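Local coordinates for protein CbbY (Rhodobacter sphaeroides, PDB 4UAS) that removes a phosphate from xylulose-1,5-bisphosphate, an inhibitor that Rubisco itself produces, by magnesium-dependent hydrolysis, at residues A4-V9 and L159-L164; L31-F36 and K63-P68; R54-L59 and L69-I74; R110-T115 and F138-A143. One frame throughout, in Å; residues are numbered along the deposited sequence. Where two conformers were deposited one is given.

Contact 1 of 4, residues A4-V9 and L159-L164; sequences AILFDV and LALREL. With MG (magnesium ion), chain D; PO4 (phosphate ion), chain C.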
loop_
_atom_site.group_PDB
_atom_site.type_symbol
_atom_site.label_atom_id
_atom_site.label_comp_id
_atom_site.label_asym_id
_atom_site.label_seq_id
_atom_site.Cartn_x
_atom_site.Cartn_y
_atom_site.Cartn_z
ATOM N N ALA A 4 -12.257 -11.655 8.411
ATOM C CA ALA A 4 -10.987 -10.920 8.314
ATOM C C ALA A 4 -11.155 -9.817 7.272
ATOM O O ALA A 4 -11.813 -10.002 6.283
ATOM C CB ALA A 4 -9.786 -11.824 7.956
ATOM N N ILE A 5 -10.420 -8.718 7.506
ATOM C CA ILE A 5 -10.252 -7.646 6.533
ATOM C C ILE A 5 -8.790 -7.475 6.281
ATOM O O ILE A 5 -7.992 -7.356 7.219
ATOM C CB ILE A 5 -10.878 -6.307 7.045
ATOM C CG1 ILE A 5 -12.297 -6.477 7.568
ATOM C CG2 ILE A 5 -10.794 -5.275 5.958
ATOM C CD1 ILE A 5 -12.819 -5.297 8.374
ATOM N N LEU A 6 -8.479 -7.404 4.988
ATOM C CA LEU A 6 -7.094 -7.251 4.508
ATOM C C LEU A 6 -6.969 -5.870 3.861
ATOM O O LEU A 6 -7.707 -5.558 2.927
ATOM C CB LEU A 6 -6.721 -8.365 3.557
ATOM C CG LEU A 6 -6.719 -9.741 4.180
ATOM C CD1 LEU A 6 -8.063 -10.396 4.156
ATOM C CD2 LEU A 6 -5.724 -10.662 3.466
ATOM N N PHE A 7 -6.081 -5.062 4.367
ATOM C CA PHE A 7 -5.855 -3.700 3.907
ATOM C C PHE A 7 -4.589 -3.540 3.106
ATOM O O PHE A 7 -3.509 -3.864 3.545
ATOM C CB PHE A 7 -5.717 -2.741 5.083
ATOM C CG PHE A 7 -6.966 -2.603 5.925
ATOM C CD1 PHE A 7 -7.849 -1.545 5.720
ATOM C CD2 PHE A 7 -7.237 -3.490 6.949
ATOM C CE1 PHE A 7 -8.970 -1.388 6.557
ATOM C CE2 PHE A 7 -8.376 -3.353 7.711
ATOM C CZ PHE A 7 -9.210 -2.302 7.535
ATOM N N ASP A 8 -4.733 -2.962 1.895
ATOM C CA ASP A 8 -3.662 -2.315 1.231
ATOM C C ASP A 8 -3.160 -1.148 2.103
ATOM O O ASP A 8 -3.893 -0.657 2.943
ATOM C CB ASP A 8 -4.183 -1.806 -0.100
ATOM C CG ASP A 8 -3.181 -1.139 -0.957
ATOM O OD1 ASP A 8 -2.088 -1.740 -1.147
ATOM O OD2 ASP A 8 -3.349 0.035 -1.344
ATOM N N VAL A 9 -1.949 -0.678 1.839
ATOM C CA VAL A 9 -1.400 0.457 2.565
ATOM C C VAL A 9 -1.425 1.761 1.763
ATOM O O VAL A 9 -2.198 2.667 2.043
ATOM C CB VAL A 9 0.017 0.158 3.160
ATOM C CG1 VAL A 9 0.619 1.391 3.804
ATOM C CG2 VAL A 9 -0.076 -0.981 4.142
ATOM N N LEU A 159 -0.243 -15.107 1.132
ATOM C CA LEU A 159 0.563 -15.179 2.369
ATOM C C LEU A 159 -0.274 -14.717 3.547
ATOM O O LEU A 159 -0.365 -15.383 4.579
ATOM C CB LEU A 159 1.823 -14.331 2.186
ATOM C CG LEU A 159 2.605 -14.041 3.458
ATOM C CD1 LEU A 159 3.024 -15.249 4.202
ATOM C CD2 LEU A 159 3.720 -13.055 3.191
ATOM N N ALA A 160 -0.899 -13.527 3.431
ATOM C CA ALA A 160 -1.670 -12.983 4.511
ATOM C C ALA A 160 -2.783 -13.927 4.918
ATOM O O ALA A 160 -3.055 -14.104 6.125
ATOM C CB ALA A 160 -2.230 -11.629 4.096
ATOM N N LEU A 161 -3.484 -14.463 3.946
ATOM C CA LEU A 161 -4.594 -15.396 4.250
ATOM C C LEU A 161 -4.106 -16.666 4.940
ATOM O O LEU A 161 -4.800 -17.195 5.837
ATOM C CB LEU A 161 -5.340 -15.753 3.007
ATOM C CG LEU A 161 -6.239 -14.657 2.437
ATOM C CD1 LEU A 161 -6.648 -15.017 1.013
ATOM C CD2 LEU A 161 -7.439 -14.459 3.312
ATOM N N ARG A 162 -2.962 -17.211 4.554
ATOM C CA ARG A 162 -2.405 -18.370 5.214
ATOM C C ARG A 162 -2.117 -18.046 6.672
ATOM O O ARG A 162 -2.389 -18.836 7.592
ATOM C CB ARG A 162 -1.188 -18.920 4.476
ATOM C CG ARG A 162 -0.742 -20.257 5.130
ATOM C CD ARG A 162 0.333 -20.994 4.455
ATOM N NE ARG A 162 1.335 -20.154 4.235
ATOM C CZ ARG A 162 1.714 -19.505 3.059
ATOM N NH1 ARG A 162 1.328 -19.672 1.799
ATOM N NH2 ARG A 162 2.617 -18.678 3.245
ATOM N N GLU A 163 -1.507 -16.902 6.930
ATOM C CA GLU A 163 -1.182 -16.495 8.293
ATOM C C GLU A 163 -2.420 -16.214 9.112
ATOM O O GLU A 163 -2.452 -16.544 10.291
ATOM C CB GLU A 163 -0.238 -15.296 8.302
ATOM C CG GLU A 163 1.127 -15.650 7.780
ATOM C CD GLU A 163 2.231 -14.694 8.040
ATOM O OE1 GLU A 163 2.973 -14.955 9.000
ATOM O OE2 GLU A 163 2.329 -13.744 7.306
ATOM N N LEU A 164 -3.454 -15.620 8.514
ATOM C CA LEU A 164 -4.712 -15.392 9.190
ATOM C C LEU A 164 -5.444 -16.665 9.484
ATOM O O LEU A 164 -6.226 -16.706 10.472
ATOM C CB LEU A 164 -5.643 -14.520 8.323
ATOM C CG LEU A 164 -5.322 -13.035 8.253
ATOM C CD1 LEU A 164 -6.060 -12.405 7.066
ATOM C CD2 LEU A 164 -5.667 -12.285 9.567
HETATM MG MG MG D . -2.259 0.912 -2.925
HETATM P P PO4 C . 0.671 -0.786 -1.635
HETATM O O1 PO4 C . 0.770 -2.271 -2.175
HETATM O O2 PO4 C . 2.041 -0.076 -1.997
HETATM O O3 PO4 C . 0.488 -0.615 -0.137
HETATM O O4 PO4 C . -0.426 0.021 -2.410
HETATM O O HOH W 1 -1.595 1.961 -4.487
HETATM O O HOH W 2 -2.681 -0.837 -4.219
#
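D8, the residue after strand 4-7, offers OD2 to the magnesium ion at 2.1 Å and to the hydroxyl of T12; A4 and L6 of that strand lie against helix 159-164. This is the alpha/beta core of a HAD hydrolase, with strand 4-7, the first in the chain and central in the parallel sheet, delivering its aspartate, the probable nucleophile, to the active site. Two waters, phosphate O4, the carbonyl of D10 and a carboxylate oxygen of D176 complete the six ligands of the metal. D8 OD1 forms a salt bridge with K151. One residue on, V9 N donates to phosphate O3 at 3.1 Å, the N-H...O angle only 138°.

Behind the site the contact is purely apolar. Strand 4-7 and helix 159-164 run roughly antiparallel, at 148°, their axes coming within 10.3 Å. L6 holds CG anti to its carbonyl carbon (chi1 -64°), which sends both methyls out over the helix, and CD2 rests on A160 CB at 3.7 Å. L164 lies alongside L6, pointing the opposite way, and its CD1 meets A4 CB at 3.9 Å and L6 CG at 4.0 Å. I5 and F7 turn to the other face of the sheet, where helix 97-107 packs. L161 crosses L6 nearly at a right angle, its CG 4.2 Å from L6 CD2.

Contact 2 of 4, residues L31-F36 and K63-P68; sequences LGVDWF and KGDPAP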
loop_
_atom_site.group_PDB
_atom_site.type_symbol
_atom_site.label_atom_id
_atom_site.label_comp_id
_atom_site.label_asym_id
_atom_site.label_seq_id
_atom_site.Cartn_x
_atom_site.Cartn_y
_atom_site.Cartn_z
ATOM N N LEU A 31 22.188 12.021 -3.203
ATOM C CA LEU A 31 23.097 11.133 -3.877
ATOM C C LEU A 31 23.914 11.778 -5.006
ATOM O O LEU A 31 24.858 11.176 -5.502
ATOM C CB LEU A 31 22.364 9.908 -4.354
ATOM C CG LEU A 31 21.858 8.995 -3.256
ATOM C CD1 LEU A 31 21.100 7.805 -3.828
ATOM C CD2 LEU A 31 23.016 8.451 -2.394
ATOM N N GLY A 32 23.561 13.014 -5.336
ATOM C CA GLY A 32 24.269 13.734 -6.374
ATOM C C GLY A 32 23.939 13.388 -7.777
ATOM O O GLY A 32 24.705 13.740 -8.685
ATOM N N VAL A 33 22.834 12.699 -7.993
ATOM C CA VAL A 33 22.393 12.340 -9.335
ATOM C C VAL A 33 21.398 13.365 -9.829
ATOM O O VAL A 33 20.770 14.082 -9.024
ATOM C CB VAL A 33 21.837 10.907 -9.474
ATOM C CG1 VAL A 33 22.922 9.884 -9.274
ATOM C CG2 VAL A 33 20.645 10.677 -8.553
ATOM N N ASP A 34 21.213 13.453 -11.139
ATOM C CA ASP A 34 20.318 14.382 -11.778
ATOM C C ASP A 34 18.880 13.901 -11.893
ATOM O O ASP A 34 17.995 14.655 -12.361
ATOM C CB ASP A 34 20.867 14.833 -13.140
ATOM C CG ASP A 34 20.907 13.780 -14.182
ATOM O OD1 ASP A 34 20.900 12.597 -13.854
ATOM O OD2 ASP A 34 20.947 14.130 -15.391
ATOM N N TRP A 35 18.578 12.736 -11.392
ATOM C CA TRP A 35 17.245 12.148 -11.541
ATOM C C TRP A 35 16.225 12.949 -10.756
ATOM O O TRP A 35 16.468 13.406 -9.642
ATOM C CB TRP A 35 17.218 10.692 -11.000
ATOM C CG TRP A 35 18.347 9.833 -11.424
ATOM C CD1 TRP A 35 19.125 9.920 -12.551
ATOM C CD2 TRP A 35 18.765 8.670 -10.748
ATOM N NE1 TRP A 35 20.055 8.921 -12.549
ATOM C CE2 TRP A 35 19.841 8.121 -11.456
ATOM C CE3 TRP A 35 18.330 8.038 -9.567
ATOM C CZ2 TRP A 35 20.497 6.963 -11.037
ATOM C CZ3 TRP A 35 19.021 6.892 -9.114
ATOM C CH2 TRP A 35 20.066 6.341 -9.871
ATOM N N PHE A 36 15.024 13.101 -11.348
ATOM C CA PHE A 36 13.948 13.826 -10.677
ATOM C C PHE A 36 12.634 13.324 -11.287
ATOM O O PHE A 36 12.491 13.322 -12.512
ATOM C CB PHE A 36 14.079 15.353 -10.877
ATOM C CG PHE A 36 12.992 16.080 -10.226
ATOM C CD1 PHE A 36 13.067 16.339 -8.818
ATOM C CD2 PHE A 36 11.873 16.437 -10.843
ATOM C CE1 PHE A 36 12.072 16.992 -8.133
ATOM C CE2 PHE A 36 10.849 17.064 -10.184
ATOM C CZ PHE A 36 10.916 17.357 -8.823
ATOM N N LYS A 63 18.167 8.417 -19.395
ATOM C CA LYS A 63 19.379 8.888 -20.072
ATOM C C LYS A 63 20.205 9.860 -19.255
ATOM O O LYS A 63 21.126 10.497 -19.772
ATOM C CB LYS A 63 18.960 9.484 -21.420
ATOM C CG LYS A 63 18.265 8.512 -22.359
ATOM C CD LYS A 63 19.167 7.307 -22.685
ATOM C CE LYS A 63 18.436 6.003 -22.963
ATOM N NZ LYS A 63 17.253 6.209 -23.832
ATOM N N GLY A 64 19.926 9.980 -17.979
ATOM C CA GLY A 64 20.693 10.802 -17.084
ATOM C C GLY A 64 21.833 10.011 -16.431
ATOM O O GLY A 64 22.347 9.082 -17.052
ATOM N N ASP A 65 22.225 10.402 -15.230
ATOM C CA ASP A 65 23.394 9.852 -14.621
ATOM C C ASP A 65 23.254 8.351 -14.404
ATOM O O ASP A 65 22.161 7.876 -14.091
ATOM C CB ASP A 65 23.654 10.505 -13.251
ATOM C CG ASP A 65 24.004 11.947 -13.306
ATOM O OD1 ASP A 65 24.613 12.392 -14.324
ATOM O OD2 ASP A 65 23.813 12.626 -12.242
ATOM N N PRO A 66 24.360 7.610 -14.513
ATOM C CA PRO A 66 24.296 6.173 -14.118
ATOM C C PRO A 66 24.114 6.057 -12.619
ATOM O O PRO A 66 24.473 6.938 -11.862
ATOM C CB PRO A 66 25.643 5.642 -14.569
ATOM C CG PRO A 66 26.515 6.778 -14.558
ATOM C CD PRO A 66 25.712 7.998 -14.911
ATOM N N ALA A 67 23.542 4.950 -12.165
ATOM C CA ALA A 67 23.400 4.753 -10.724
ATOM C C ALA A 67 24.766 4.726 -10.034
ATOM O O ALA A 67 25.641 3.975 -10.453
ATOM C CB ALA A 67 22.701 3.440 -10.457
ATOM N N PRO A 68 24.937 5.505 -8.965
ATOM C CA PRO A 68 26.243 5.517 -8.283
ATOM C C PRO A 68 26.340 4.546 -7.095
ATOM O O PRO A 68 27.409 4.342 -6.585
ATOM C CB PRO A 68 26.312 6.951 -7.754
ATOM C CG PRO A 68 24.920 7.233 -7.327
ATOM C CD PRO A 68 24.067 6.580 -8.431
HETATM O O HOH W 3 23.332 13.200 -16.691
#
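D34 and D65 trade hydrogen bonds, each carboxylate taking the backbone N-H of the other. D65 N gives D34 OD1 an almost straight bond of 2.9 Å (171°), arriving on the syn side. D34 N reaches D65 OD2, also at 2.9 Å, from well above the carboxylate plane. The two carboxylates are therefore stacked, their planes only 25° apart, with D34 OD1 and D65 OD2 just 3.3 Å from each other. The two N-H groups and water 3, which donates to both D34 OD2 and D65 OD1, probably offset much of that like-charge repulsion. D34 makes this possible by setting CG between its backbone N and carbonyl carbon (chi1 68°), which turns the acid back over the neighbouring loop.

The third bond runs from W35 NE1 to D65 O, 2.8 Å long and in the plane of the indole. That carbonyl has a second donor, the side-chain amide of Q62, whose oxygen in turn takes G64 N. Farther along its edge the indole meets A67, CZ2 to CA at 3.7 Å, while V33 CG1 touches P68 CD at 3.6 Å. A leucine in place of W35 would probably deprive D65 O of its indole donor and leave a gap beside A67.

The contact closes the outer end of the helical cap domain. G32, with positive phi, ends helix 17-31 in a Schellman motif, and W35 packs among F28 of that helix, F58 and L59 of helix 51-61, and I74 of helix 71-87, its ring T-shaped to both phenylalanines.

Contact 3 of 4, residues R54-L59 and L69-I74; sequences RIARFL and LPIADI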
loop_
_atom_site.group_PDB
_atom_site.type_symbol
_atom_site.label_atom_id
_atom_site.label_comp_id
_atom_site.label_asym_id
_atom_site.label_seq_id
_atom_site.Cartn_x
_atom_site.Cartn_y
_atom_site.Cartn_z
ATOM N N ARG A 54 10.675 -0.278 -8.940
ATOM C CA ARG A 54 10.370 0.971 -9.627
ATOM C C ARG A 54 11.693 1.677 -10.009
ATOM O O ARG A 54 11.813 2.172 -11.118
ATOM C CB ARG A 54 9.549 1.894 -8.690
ATOM C CG ARG A 54 9.026 3.100 -9.366
ATOM C CD ARG A 54 8.060 3.905 -8.503
ATOM N NE ARG A 54 6.928 3.089 -8.205
ATOM C CZ ARG A 54 6.407 2.892 -7.043
ATOM N NH1 ARG A 54 6.678 3.710 -6.026
ATOM N NH2 ARG A 54 5.567 1.877 -6.845
ATOM N N ILE A 55 12.675 1.707 -9.107
ATOM C CA ILE A 55 13.984 2.273 -9.479
ATOM C C ILE A 55 14.567 1.516 -10.642
ATOM O O ILE A 55 15.089 2.102 -11.590
ATOM C CB ILE A 55 14.933 2.329 -8.239
ATOM C CG1 ILE A 55 14.413 3.264 -7.162
ATOM C CG2 ILE A 55 16.349 2.698 -8.686
ATOM C CD1 ILE A 55 15.044 3.002 -5.807
ATOM N N ALA A 56 14.534 0.167 -10.584
ATOM C CA ALA A 56 15.100 -0.641 -11.632
ATOM C C ALA A 56 14.459 -0.347 -12.973
ATOM O O ALA A 56 15.146 -0.233 -14.016
ATOM C CB ALA A 56 14.985 -2.123 -11.285
ATOM N N ARG A 57 13.138 -0.193 -12.984
ATOM C CA ARG A 57 12.428 0.121 -14.220
ATOM C C ARG A 57 12.884 1.472 -14.793
ATOM O O ARG A 57 13.191 1.621 -15.983
ATOM C CB ARG A 57 10.926 0.160 -14.006
ATOM C CG ARG A 57 10.129 0.751 -15.136
ATOM C CD ARG A 57 8.660 0.757 -14.875
ATOM N NE ARG A 57 7.924 1.572 -15.812
ATOM C CZ ARG A 57 6.634 1.833 -15.687
ATOM N NH1 ARG A 57 5.927 1.276 -14.708
ATOM N NH2 ARG A 57 6.043 2.671 -16.530
ATOM N N PHE A 58 12.943 2.470 -13.928
ATOM C CA PHE A 58 13.411 3.801 -14.337
ATOM C C PHE A 58 14.813 3.697 -14.920
ATOM O O PHE A 58 15.094 4.303 -15.973
ATOM C CB PHE A 58 13.388 4.701 -13.140
ATOM C CG PHE A 58 14.132 5.996 -13.324
ATOM C CD1 PHE A 58 13.667 6.993 -14.132
ATOM C CD2 PHE A 58 15.314 6.188 -12.638
ATOM C CE1 PHE A 58 14.371 8.137 -14.293
ATOM C CE2 PHE A 58 16.057 7.370 -12.747
ATOM C CZ PHE A 58 15.548 8.337 -13.608
ATOM N N LEU A 59 15.713 2.959 -14.278
ATOM C CA LEU A 59 17.102 2.855 -14.737
ATOM C C LEU A 59 17.270 2.149 -16.067
ATOM O O LEU A 59 18.261 2.348 -16.763
ATOM C CB LEU A 59 18.018 2.257 -13.671
ATOM C CG LEU A 59 18.185 3.058 -12.439
ATOM C CD1 LEU A 59 18.983 2.304 -11.361
ATOM C CD2 LEU A 59 18.813 4.397 -12.734
ATOM N N LEU A 69 25.254 3.832 -6.769
ATOM C CA LEU A 69 25.183 2.837 -5.737
ATOM C C LEU A 69 24.296 1.714 -6.251
ATOM O O LEU A 69 23.445 1.915 -7.132
ATOM C CB LEU A 69 24.460 3.401 -4.475
ATOM C CG LEU A 69 25.000 4.518 -3.702
ATOM C CD1 LEU A 69 24.153 4.746 -2.483
ATOM C CD2 LEU A 69 26.394 4.195 -3.252
ATOM N N PRO A 70 24.372 0.519 -5.613
ATOM C CA PRO A 70 23.404 -0.522 -5.929
ATOM C C PRO A 70 21.987 -0.041 -5.614
ATOM O O PRO A 70 21.784 0.742 -4.701
ATOM C CB PRO A 70 23.792 -1.667 -4.987
ATOM C CG PRO A 70 25.284 -1.455 -4.737
ATOM C CD PRO A 70 25.404 0.053 -4.665
ATOM N N ILE A 71 21.008 -0.560 -6.372
ATOM C CA ILE A 71 19.608 -0.194 -6.162
ATOM C C ILE A 71 19.193 -0.418 -4.744
ATOM O O ILE A 71 18.462 0.362 -4.156
ATOM C CB ILE A 71 18.704 -0.938 -7.120
ATOM C CG1 ILE A 71 18.961 -0.466 -8.582
ATOM C CG2 ILE A 71 17.237 -0.804 -6.728
ATOM C CD1 ILE A 71 18.240 -1.314 -9.624
ATOM N N ALA A 72 19.584 -1.518 -4.156
ATOM C CA ALA A 72 19.147 -1.778 -2.806
ATOM C C ALA A 72 19.584 -0.678 -1.799
ATOM O O ALA A 72 18.838 -0.333 -0.873
ATOM C CB ALA A 72 19.580 -3.152 -2.333
ATOM N N ASP A 73 20.791 -0.095 -2.019
ATOM C CA ASP A 73 21.295 0.953 -1.180
ATOM C C ASP A 73 20.562 2.290 -1.439
ATOM O O ASP A 73 20.325 3.053 -0.502
ATOM C CB ASP A 73 22.809 1.109 -1.363
ATOM C CG ASP A 73 23.549 -0.139 -0.903
ATOM O OD1 ASP A 73 23.364 -0.583 0.237
ATOM O OD2 ASP A 73 24.075 -0.806 -1.749
ATOM N N ILE A 74 20.253 2.539 -2.686
ATOM C CA ILE A 74 19.415 3.721 -3.029
ATOM C C ILE A 74 18.058 3.627 -2.316
ATOM O O ILE A 74 17.560 4.576 -1.694
ATOM C CB ILE A 74 19.219 3.895 -4.520
ATOM C CG1 ILE A 74 20.585 4.019 -5.260
ATOM C CG2 ILE A 74 18.314 5.093 -4.829
ATOM C CD1 ILE A 74 20.502 3.976 -6.752
#
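I71 has the largest share of this contact, lying over helix 54-59 and touching I55, A56 and L59 at once. With CG1 anti to the carbonyl carbon (chi1 -67°) and the chain extended beyond it, CD1 reaches the backbone of the facing helix and settles on A56 CB at 3.7 Å. L59 comes at it tip to tip, CD1 3.9 Å from I71 CG1.

I55 is its main counterpart. The two isoleucines slide past each other in opposite directions, I55 CG2 lying 4.1 Å from I71 CG1 and close to I71 CG2 as well. The pairing joins helices 51-61 and 71-87 of the helical cap domain, which in this family sits over the catalytic core. P70 occupies the N-cap position of the second helix, so I71 is met in its very first turn.

I74 stands one turn farther along on the same side. Its CG2, set anti to the backbone N, meets I55 CD1 at 4.0 Å as the two side chains pass obliquely. Helix 17-31 packs against the pair, F24 on I55 and L31 on I74. Beside I55, R54, a substrate-binding residue, turns away, its guanidinium hydrogen-bonded to the carbonyls of L45 and T48.

Contact 4 of 4, residues R110-T115 and F138-A143; sequences RLAVAT and FDVIAA. With PO4 (phosphate ion), chain C.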
loop_
_atom_site.group_PDB
_atom_site.type_symbol
_atom_site.label_atom_id
_atom_site.label_comp_id
_atom_site.label_asym_id
_atom_site.label_seq_id
_atom_site.Cartn_x
_atom_site.Cartn_y
_atom_site.Cartn_z
ATOM N N ARG A 110 -10.421 -10.280 12.582
ATOM C CA ARG A 110 -8.968 -10.160 12.497
ATOM C C ARG A 110 -8.604 -9.306 11.270
ATOM O O ARG A 110 -9.244 -9.323 10.237
ATOM C CB ARG A 110 -8.330 -11.542 12.416
ATOM C CG ARG A 110 -8.611 -12.369 13.656
ATOM C CD ARG A 110 -7.825 -13.681 13.657
ATOM N NE ARG A 110 -6.424 -13.451 14.077
ATOM C CZ ARG A 110 -5.351 -14.018 13.492
ATOM N NH1 ARG A 110 -5.516 -14.856 12.500
ATOM N NH2 ARG A 110 -4.109 -13.801 13.906
ATOM N N LEU A 111 -7.490 -8.613 11.397
ATOM C CA LEU A 111 -7.031 -7.595 10.438
ATOM C C LEU A 111 -5.626 -7.912 9.940
ATOM O O LEU A 111 -4.740 -8.257 10.709
ATOM C CB LEU A 111 -7.026 -6.219 11.130
ATOM C CG LEU A 111 -8.342 -5.783 11.728
ATOM C CD1 LEU A 111 -8.204 -4.414 12.383
ATOM C CD2 LEU A 111 -9.496 -5.769 10.796
ATOM N N ALA A 112 -5.416 -7.691 8.640
ATOM C CA ALA A 112 -4.119 -7.851 8.020
ATOM C C ALA A 112 -3.772 -6.616 7.186
ATOM O O ALA A 112 -4.687 -5.980 6.603
ATOM C CB ALA A 112 -4.029 -9.097 7.159
ATOM N N VAL A 113 -2.506 -6.372 7.012
ATOM C CA VAL A 113 -1.957 -5.575 5.927
ATOM C C VAL A 113 -1.419 -6.526 4.866
ATOM O O VAL A 113 -0.802 -7.523 5.184
ATOM C CB VAL A 113 -0.805 -4.674 6.447
ATOM C CG1 VAL A 113 0.220 -4.312 5.435
ATOM C CG2 VAL A 113 -1.468 -3.448 7.090
ATOM N N ALA A 114 -1.678 -6.176 3.601
ATOM C CA ALA A 114 -1.146 -6.881 2.451
ATOM C C ALA A 114 -0.641 -5.811 1.482
ATOM O O ALA A 114 -1.472 -5.148 0.841
ATOM C CB ALA A 114 -2.184 -7.771 1.814
ATOM N N THR A 115 0.674 -5.592 1.434
ATOM C CA THR A 115 1.272 -4.443 0.790
ATOM C C THR A 115 2.531 -4.795 0.055
ATOM O O THR A 115 3.267 -5.688 0.456
ATOM C CB THR A 115 1.557 -3.326 1.867
ATOM O OG1 THR A 115 2.082 -2.168 1.207
ATOM C CG2 THR A 115 2.468 -3.782 2.877
ATOM N N PHE A 138 -2.657 -4.521 13.509
ATOM C CA PHE A 138 -2.893 -5.615 12.551
ATOM C C PHE A 138 -2.400 -6.924 13.161
ATOM O O PHE A 138 -1.264 -7.024 13.657
ATOM C CB PHE A 138 -2.187 -5.293 11.256
ATOM C CG PHE A 138 -2.720 -4.022 10.631
ATOM C CD1 PHE A 138 -3.941 -4.025 9.952
ATOM C CD2 PHE A 138 -2.024 -2.841 10.699
ATOM C CE1 PHE A 138 -4.447 -2.839 9.424
ATOM C CE2 PHE A 138 -2.522 -1.659 10.181
ATOM C CZ PHE A 138 -3.736 -1.650 9.525
ATOM N N ASP A 139 -3.221 -7.938 13.020
ATOM C CA ASP A 139 -2.890 -9.296 13.488
ATOM C C ASP A 139 -1.821 -9.930 12.594
ATOM O O ASP A 139 -1.022 -10.757 13.067
ATOM C CB ASP A 139 -4.151 -10.123 13.510
ATOM C CG ASP A 139 -5.189 -9.536 14.435
ATOM O OD1 ASP A 139 -4.960 -9.609 15.616
ATOM O OD2 ASP A 139 -6.145 -8.893 13.960
ATOM N N VAL A 140 -1.806 -9.564 11.320
ATOM C CA VAL A 140 -0.922 -10.124 10.314
ATOM C C VAL A 140 -0.406 -8.994 9.456
ATOM O O VAL A 140 -1.182 -8.119 9.038
ATOM C CB VAL A 140 -1.674 -11.149 9.433
ATOM C CG1 VAL A 140 -0.887 -11.515 8.164
ATOM C CG2 VAL A 140 -1.989 -12.426 10.233
ATOM N N ILE A 141 0.906 -8.967 9.185
ATOM C CA ILE A 141 1.509 -7.984 8.310
ATOM C C ILE A 141 2.246 -8.721 7.222
ATOM O O ILE A 141 3.257 -9.394 7.464
ATOM C CB ILE A 141 2.441 -6.985 9.035
ATOM C CG1 ILE A 141 1.623 -6.216 10.105
ATOM C CG2 ILE A 141 3.085 -5.997 8.070
ATOM C CD1 ILE A 141 2.460 -5.414 11.049
ATOM N N ALA A 142 1.779 -8.624 5.989
ATOM C CA ALA A 142 2.372 -9.192 4.812
ATOM C C ALA A 142 2.874 -7.999 3.962
ATOM O O ALA A 142 2.040 -7.250 3.424
ATOM C CB ALA A 142 1.380 -10.076 4.071
ATOM N N ALA A 143 4.190 -7.851 3.842
ATOM C CA ALA A 143 4.787 -6.636 3.258
ATOM C C ALA A 143 6.018 -6.958 2.428
ATOM O O ALA A 143 6.658 -7.991 2.617
ATOM C CB ALA A 143 5.105 -5.628 4.340
HETATM P P PO4 C . 0.671 -0.786 -1.635
HETATM O O1 PO4 C . 0.770 -2.271 -2.175
HETATM O O2 PO4 C . 2.041 -0.076 -1.997
HETATM O O3 PO4 C . 0.488 -0.615 -0.137
HETATM O O4 PO4 C . -0.426 0.021 -2.410
#
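Backbone bonds knit L111, V113 and T115 to D139, V140 and A142 as neighbouring parallel strands. The ladder starts at L111 O, which accepts twice, from D139 N at 2.8 Å and more loosely from V140 N at 3.3 Å. V113 N then donates to V140 O, A142 N to V113 O, and T115 N to A142 O at 2.9 Å. Between the rungs, A112 CA lies 3.1 Å from V140 O in a CA-H...O contact.

Among side-chain hydrogen bonds, D139 OD2 uses its anti lone pair to take L111 N at 2.9 Å, nearly straight at 166°, and so fastens the strand's entry. At the far end T115 OG1, placed anti to its own N (chi1 -177°), donates to phosphate O3 at 2.6 Å and accepts from T117 N. T115 belongs to the substrate site, and its position beside the phosphate fits the anion-binding role of this strand end in HAD enzymes.

The apolar contacts centre on F138. V113 CG2 sits squarely over its ring, 3.5 Å from the centroid and 3° off the normal, a textbook CH-pi contact, and L111 CB approaches the same ring obliquely. A serine in place of F138 would probably leave that V113 methyl without its aromatic partner and open a gap beneath it.

The two strands belong to a beta-alpha-beta unit connected by helix 119-129, which touches F138 through C126. On the other face V140 and A142 meet helix 155-164, while strand 4-7 pairs with 110-114 on the edge away from 140-142.

From the N terminus, strand 4-7 opens contact 1, which closes only when the chain reaches helix 159-164, so the other three contacts all fall within that long excursion. Contacts 2 and 3 come first and cross, their segments alternating as 31-36, 54-59, 63-68, 69-74. They touch through W35 and through L31 on L69, and together tie the cap helices to one another. Contact 4 follows in series, back in the core, closing the short loop round helix 119-129. It joins contact 1 directly, F7 N lying 2.8 Å from A112 O, and both meet the phosphate. Centres of contacts 1 and 2 are about 37 Å apart, spanning core and cap.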